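Local coordinates for protein alpha-amylase G-6 (Bacillus halodurans, PDB 2C3G) that probably binds starch through this family 26 carbohydrate-binding module, one part of a longer amylase, at residues W17-V31 with I54-R67. Residues are numbered along the deposited sequence; the frame is centred on the assembly and turned at random.
Sequences WGTPHLYYYDTNPKV and IEGVESVRLLFKDR
R61 lies across the ring of Y25: its CB sits over one face, 3.6 Å from the ring centroid, a CH-pi contact. Y25 reaches this place because its CG is set between backbone N and carbonyl carbon (chi1 56°), and its hydroxyl is held by G79. The R61 chain bends at chi2 while still over the ring, and its CD then passes the carboxylate of D26; R61 NH2 makes a salt bridge with D26 OD2 at 3.3 Å, the hydrogen bond within it weak and bent. On the same face, L63 CD1 meets the edge of the Y23 ring, 3.7 Å from CD2.

On the face that carries L22, Y24, L62 and F64 the contacts are apolar and buried. I54 CD1 lies over one face of the Y24 ring, offset toward its rim, in a second CH-pi contact, while L22 forks between two partners: CD2 touches I54 CD1, and CD1 lies 3.6 Å from F64 CE1. CG of L22 stands anti to the backbone N (chi1 -176°), which points the fork at both. F64 in turn stacks on F11, and L62 touches I9, both on strand 6-12 of the second sheet.

Backbone bonds hold these side chains in step. H21, Y23 and Y25 form hydrogen-bonded antiparallel pairs with K65, L63 and R61. At one end G18 N donates to D66 OD2 (2.9 Å), on the anti side of the carboxylate and 29° out of its plane; OD1 takes N-H groups of G68 and N70. At the other end N28 O accepts from both E58 N, at 2.8 Å, and S59 N, and a water links D26 O to S59 OG.

E58 and S59 facing N28 make a classic beta bulge, in an antiparallel sheet packed against a second sheet: the beta-sandwich of a starch-binding module.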
loop_
_atom_site.group_PDB
_atom_site.type_symbol
_atom_site.label_atom_id
_atom_site.label_comp_id
_atom_site.label_asym_id
_atom_site.label_seq_id
_atom_site.Cartn_x
_atom_site.Cartn_y
_atom_site.Cartn_z
ATOM N N TRP A 17 -1.926 14.219 -5.970
ATOM C CA TRP A 17 -1.563 13.784 -4.633
ATOM C C TRP A 17 -0.175 14.235 -4.218
ATOM O O TRP A 17 0.730 14.322 -5.057
ATOM C CB TRP A 17 -1.578 12.270 -4.602
ATOM C CG TRP A 17 -2.895 11.660 -4.458
ATOM C CD1 TRP A 17 -4.069 12.071 -5.022
ATOM C CD2 TRP A 17 -3.200 10.487 -3.702
ATOM N NE1 TRP A 17 -5.083 11.215 -4.669
ATOM C CE2 TRP A 17 -4.578 10.234 -3.855
ATOM C CE3 TRP A 17 -2.446 9.618 -2.912
ATOM C CZ2 TRP A 17 -5.214 9.149 -3.253
ATOM C CZ3 TRP A 17 -3.076 8.542 -2.317
ATOM C CH2 TRP A 17 -4.450 8.314 -2.494
ATOM N N GLY A 18 -0.004 14.495 -2.923
ATOM C CA GLY A 18 1.311 14.710 -2.339
ATOM C C GLY A 18 1.974 13.380 -2.023
ATOM O O GLY A 18 1.462 12.325 -2.436
ATOM N N THR A 19 3.091 13.412 -1.287
ATOM C CA THR A 19 3.891 12.206 -1.000
ATOM C C THR A 19 3.002 11.026 -0.607
ATOM O O THR A 19 2.183 11.184 0.302
ATOM C CB THR A 19 4.920 12.506 0.103
ATOM O OG1 THR A 19 6.053 13.177 -0.465
ATOM C CG2 THR A 19 5.533 11.223 0.662
ATOM N N PRO A 20 3.129 9.862 -1.276
ATOM C CA PRO A 20 2.231 8.722 -1.003
ATOM C C PRO A 20 2.643 7.881 0.197
ATOM O O PRO A 20 3.826 7.579 0.350
ATOM C CB PRO A 20 2.331 7.886 -2.275
ATOM C CG PRO A 20 3.761 8.111 -2.752
ATOM C CD PRO A 20 4.104 9.535 -2.341
ATOM N N HIS A 21 1.668 7.514 1.025
ATOM C CA HIS A 21 1.879 6.652 2.202
ATOM C C HIS A 21 0.964 5.407 2.209
ATOM O O HIS A 21 -0.116 5.408 1.621
ATOM C CB HIS A 21 1.640 7.442 3.487
ATOM C CG HIS A 21 2.629 8.529 3.718
ATOM N ND1 HIS A 21 2.583 9.731 3.045
ATOM C CD2 HIS A 21 3.689 8.600 4.548
ATOM C CE1 HIS A 21 3.572 10.501 3.459
ATOM N NE2 HIS A 21 4.256 9.839 4.371
ATOM N N LEU A 22 1.409 4.341 2.867
ATOM C CA LEU A 22 0.618 3.107 2.875
ATOM C C LEU A 22 0.069 2.801 4.273
ATOM O O LEU A 22 0.803 2.402 5.165
ATOM C CB LEU A 22 1.425 1.909 2.336
ATOM C CG LEU A 22 0.616 0.601 2.218
ATOM C CD1 LEU A 22 -0.408 0.677 1.083
ATOM C CD2 LEU A 22 1.487 -0.656 2.104
ATOM N N TYR A 23 -1.233 2.975 4.443
ATOM C CA TYR A 23 -1.878 2.638 5.700
ATOM C C TYR A 23 -2.482 1.230 5.622
ATOM O O TYR A 23 -3.157 0.894 4.651
ATOM C CB TYR A 23 -2.954 3.681 6.068
ATOM C CG TYR A 23 -3.669 3.334 7.354
ATOM C CD1 TYR A 23 -2.990 3.349 8.566
ATOM C CD2 TYR A 23 -5.015 2.947 7.351
ATOM C CE1 TYR A 23 -3.626 3.010 9.734
ATOM C CE2 TYR A 23 -5.660 2.619 8.523
ATOM C CZ TYR A 23 -4.956 2.645 9.709
ATOM O OH TYR A 23 -5.574 2.313 10.888
ATOM N N TYR A 24 -2.225 0.429 6.652
ATOM C CA TYR A 24 -2.662 -0.978 6.722
ATOM C C TYR A 24 -2.950 -1.432 8.157
ATOM O O TYR A 24 -2.275 -1.033 9.107
ATOM C CB TYR A 24 -1.637 -1.927 6.080
ATOM C CG TYR A 24 -0.286 -1.907 6.745
ATOM C CD1 TYR A 24 0.666 -0.961 6.380
ATOM C CD2 TYR A 24 0.045 -2.835 7.737
ATOM C CE1 TYR A 24 1.896 -0.919 6.983
ATOM C CE2 TYR A 24 1.293 -2.813 8.353
ATOM C CZ TYR A 24 2.216 -1.837 7.969
ATOM O OH TYR A 24 3.466 -1.784 8.548
ATOM N N TYR A 25 -3.961 -2.286 8.287
ATOM C CA TYR A 25 -4.393 -2.793 9.583
ATOM C C TYR A 25 -4.803 -4.271 9.442
ATOM O O TYR A 25 -4.491 -4.904 8.434
ATOM C CB TYR A 25 -5.529 -1.922 10.156
ATOM C CG TYR A 25 -6.727 -1.788 9.239
ATOM C CD1 TYR A 25 -6.710 -0.898 8.177
ATOM C CD2 TYR A 25 -7.879 -2.546 9.441
ATOM C CE1 TYR A 25 -7.783 -0.758 7.339
ATOM C CE2 TYR A 25 -8.977 -2.414 8.588
ATOM C CZ TYR A 25 -8.920 -1.515 7.542
ATOM O OH TYR A 25 -9.974 -1.351 6.665
ATOM N N ASP A 26 -5.549 -4.796 10.415
ATOM C CA ASP A 26 -5.678 -6.244 10.609
ATOM C C ASP A 26 -4.807 -7.110 9.692
ATOM O O ASP A 26 -5.258 -7.695 8.730
ATOM C CB ASP A 26 -7.122 -6.778 10.929
ATOM C CG ASP A 26 -8.110 -6.713 9.755
ATOM O OD1 ASP A 26 -8.706 -5.630 9.537
ATOM O OD2 ASP A 26 -8.441 -7.717 9.071
ATOM N N THR A 27 -3.528 -7.103 10.052
ATOM C CA THR A 27 -2.471 -7.927 9.502
ATOM C C THR A 27 -2.610 -9.349 10.004
ATOM O O THR A 27 -3.072 -9.576 11.126
ATOM C CB THR A 27 -1.095 -7.375 9.985
ATOM O OG1 THR A 27 -1.094 -7.253 11.417
ATOM C CG2 THR A 27 -0.863 -5.924 9.509
ATOM N N ASN A 28 -2.192 -10.304 9.183
ATOM C CA ASN A 28 -2.149 -11.705 9.590
ATOM C C ASN A 28 -0.959 -12.365 8.869
ATOM O O ASN A 28 -0.900 -12.351 7.637
ATOM C CB ASN A 28 -3.499 -12.402 9.276
ATOM C CG ASN A 28 -3.521 -13.901 9.663
ATOM O OD1 ASN A 28 -2.716 -14.365 10.470
ATOM N ND2 ASN A 28 -4.465 -14.655 9.079
ATOM N N PRO A 29 0.021 -12.888 9.611
ATOM C CA PRO A 29 0.070 -12.856 11.083
ATOM C C PRO A 29 0.180 -11.470 11.657
ATOM O O PRO A 29 0.699 -10.570 10.991
ATOM C CB PRO A 29 1.335 -13.640 11.418
ATOM C CG PRO A 29 2.134 -13.653 10.169
ATOM C CD PRO A 29 1.184 -13.578 9.032
ATOM N N LYS A 30 -0.298 -11.309 12.884
ATOM C CA LYS A 30 -0.387 -9.996 13.508
ATOM C C LYS A 30 0.999 -9.425 13.749
ATOM O O LYS A 30 1.886 -10.093 14.269
ATOM C CB LYS A 30 -1.210 -10.037 14.806
ATOM C CG LYS A 30 -1.847 -8.696 15.204
ATOM C CD LYS A 30 -3.054 -8.325 14.326
ATOM C CE LYS A 30 -4.040 -7.448 15.098
ATOM N NZ LYS A 30 -4.517 -6.234 14.345
ATOM N N VAL A 31 1.151 -8.163 13.358
ATOM C CA VAL A 31 2.433 -7.494 13.252
ATOM C C VAL A 31 2.148 -6.046 13.631
ATOM O O VAL A 31 0.977 -5.629 13.581
ATOM C CB VAL A 31 2.952 -7.669 11.798
ATOM C CG1 VAL A 31 2.621 -6.478 10.899
ATOM C CG2 VAL A 31 4.392 -8.047 11.778
ATOM N N ILE A 54 5.420 -4.544 3.176
ATOM C CA ILE A 54 5.113 -4.946 4.548
ATOM C C ILE A 54 5.700 -6.330 4.822
ATOM O O ILE A 54 5.237 -7.320 4.288
ATOM C CB ILE A 54 3.595 -4.995 4.765
ATOM C CG1 ILE A 54 2.931 -3.751 4.161
ATOM C CG2 ILE A 54 3.288 -5.206 6.255
ATOM C CD1 ILE A 54 1.361 -3.747 4.138
ATOM N N GLU A 55 6.728 -6.405 5.650
ATOM C CA GLU A 55 7.350 -7.686 5.913
ATOM C C GLU A 55 6.535 -8.575 6.856
ATOM O O GLU A 55 5.883 -8.085 7.798
ATOM C CB GLU A 55 8.771 -7.506 6.466
ATOM C CG GLU A 55 9.687 -8.656 6.047
ATOM C CD GLU A 55 10.883 -8.864 6.944
ATOM O OE1 GLU A 55 11.382 -7.900 7.540
ATOM O OE2 GLU A 55 11.347 -10.014 7.020
ATOM N N GLY A 56 6.587 -9.884 6.609
ATOM C CA GLY A 56 6.024 -10.843 7.552
ATOM C C GLY A 56 4.538 -11.132 7.483
ATOM O O GLY A 56 4.048 -12.031 8.174
ATOM N N VAL A 57 3.830 -10.376 6.650
ATOM C CA VAL A 57 2.370 -10.444 6.495
ATOM C C VAL A 57 1.949 -11.357 5.324
ATOM O O VAL A 57 2.579 -11.341 4.287
ATOM C CB VAL A 57 1.840 -8.996 6.309
ATOM C CG1 VAL A 57 2.092 -8.469 4.891
ATOM C CG2 VAL A 57 0.418 -8.889 6.634
ATOM N N GLU A 58 0.907 -12.173 5.497
ATOM C CA GLU A 58 0.289 -12.896 4.368
ATOM C C GLU A 58 -0.983 -12.217 3.868
ATOM O O GLU A 58 -1.345 -12.353 2.698
ATOM C CB GLU A 58 -0.026 -14.350 4.719
ATOM C CG GLU A 58 1.027 -15.036 5.576
ATOM C CD GLU A 58 1.829 -16.045 4.801
ATOM O OE1 GLU A 58 2.276 -15.701 3.684
ATOM O OE2 GLU A 58 2.029 -17.180 5.296
ATOM N N SER A 59 -1.678 -11.513 4.763
ATOM C CA SER A 59 -2.812 -10.681 4.373
ATOM C C SER A 59 -2.865 -9.420 5.213
ATOM O O SER A 59 -2.280 -9.379 6.282
ATOM C CB SER A 59 -4.136 -11.466 4.382
ATOM O OG SER A 59 -4.444 -11.996 5.652
ATOM N N VAL A 60 -3.573 -8.412 4.716
ATOM C CA VAL A 60 -3.559 -7.045 5.232
ATOM C C VAL A 60 -4.827 -6.400 4.713
ATOM O O VAL A 60 -5.473 -6.932 3.796
ATOM C CB VAL A 60 -2.294 -6.278 4.723
ATOM C CG1 VAL A 60 -2.615 -5.048 3.849
ATOM C CG2 VAL A 60 -1.359 -5.950 5.839
ATOM N N ARG A 61 -5.199 -5.277 5.328
ATOM C CA ARG A 61 -6.246 -4.401 4.831
ATOM C C ARG A 61 -5.559 -3.079 4.605
ATOM O O ARG A 61 -4.886 -2.599 5.494
ATOM C CB ARG A 61 -7.361 -4.238 5.877
ATOM C CG ARG A 61 -8.684 -4.842 5.480
ATOM C CD ARG A 61 -9.233 -5.799 6.498
ATOM N NE ARG A 61 -10.602 -6.215 6.166
ATOM C CZ ARG A 61 -11.030 -7.475 6.123
ATOM N NH1 ARG A 61 -12.282 -7.730 5.807
ATOM N NH2 ARG A 61 -10.215 -8.486 6.377
ATOM N N LEU A 62 -5.713 -2.486 3.422
ATOM C CA LEU A 62 -4.935 -1.276 3.117
ATOM C C LEU A 62 -5.643 -0.084 2.444
ATOM O O LEU A 62 -6.610 -0.224 1.702
ATOM C CB LEU A 62 -3.638 -1.644 2.369
ATOM C CG LEU A 62 -3.719 -2.160 0.921
ATOM C CD1 LEU A 62 -3.837 -1.002 -0.062
ATOM C CD2 LEU A 62 -2.519 -3.039 0.611
ATOM N N LEU A 63 -5.127 1.101 2.724
ATOM C CA LEU A 63 -5.523 2.300 1.988
ATOM C C LEU A 63 -4.269 3.078 1.599
ATOM O O LEU A 63 -3.281 3.065 2.315
ATOM C CB LEU A 63 -6.435 3.199 2.839
ATOM C CG LEU A 63 -7.770 2.653 3.349
ATOM C CD1 LEU A 63 -7.684 2.346 4.845
ATOM C CD2 LEU A 63 -8.884 3.626 3.082
ATOM N N PHE A 64 -4.336 3.754 0.461
ATOM C CA PHE A 64 -3.341 4.745 0.069
ATOM C C PHE A 64 -3.782 6.112 0.572
ATOM O O PHE A 64 -4.981 6.388 0.668
ATOM C CB PHE A 64 -3.181 4.756 -1.455
ATOM C CG PHE A 64 -2.858 3.406 -2.020
ATOM C CD1 PHE A 64 -1.614 2.829 -1.785
ATOM C CD2 PHE A 64 -3.811 2.689 -2.732
ATOM C CE1 PHE A 64 -1.311 1.555 -2.276
ATOM C CE2 PHE A 64 -3.519 1.411 -3.237
ATOM C CZ PHE A 64 -2.272 0.841 -3.004
ATOM N N LYS A 65 -2.806 6.949 0.911
ATOM C CA LYS A 65 -3.040 8.317 1.355
ATOM C C LYS A 65 -1.827 9.209 1.086
ATOM O O LYS A 65 -0.711 8.719 0.934
ATOM C CB LYS A 65 -3.373 8.345 2.848
ATOM C CG LYS A 65 -2.283 7.853 3.776
ATOM C CD LYS A 65 -2.737 7.905 5.234
ATOM C CE LYS A 65 -2.883 9.327 5.727
ATOM N NZ LYS A 65 -1.579 9.922 6.056
ATOM N N ASP A 66 -2.037 10.519 1.027
ATOM C CA ASP A 66 -0.888 11.424 1.081
ATOM C C ASP A 66 -0.762 12.079 2.452
ATOM O O ASP A 66 -1.524 11.756 3.365
ATOM C CB ASP A 66 -0.829 12.427 -0.102
ATOM C CG ASP A 66 -2.030 13.366 -0.190
ATOM O OD1 ASP A 66 -2.728 13.606 0.813
ATOM O OD2 ASP A 66 -2.332 13.935 -1.260
ATOM N N ARG A 67 0.205 12.980 2.600
ATOM C CA ARG A 67 0.445 13.630 3.891
ATOM C C ARG A 67 -0.578 14.736 4.143
ATOM O O ARG A 67 -0.545 15.394 5.181
ATOM C CB ARG A 67 1.882 14.169 3.996
ATOM C CG ARG A 67 2.608 13.723 5.261
ATOM C CD ARG A 67 3.331 14.837 6.037
ATOM N NE ARG A 67 2.922 14.873 7.446
ATOM C CZ ARG A 67 3.085 15.911 8.278
ATOM N NH1 ARG A 67 3.670 17.034 7.863
ATOM N NH2 ARG A 67 2.654 15.821 9.533
HETATM O O HOH W 1 -5.764 -10.206 7.132
#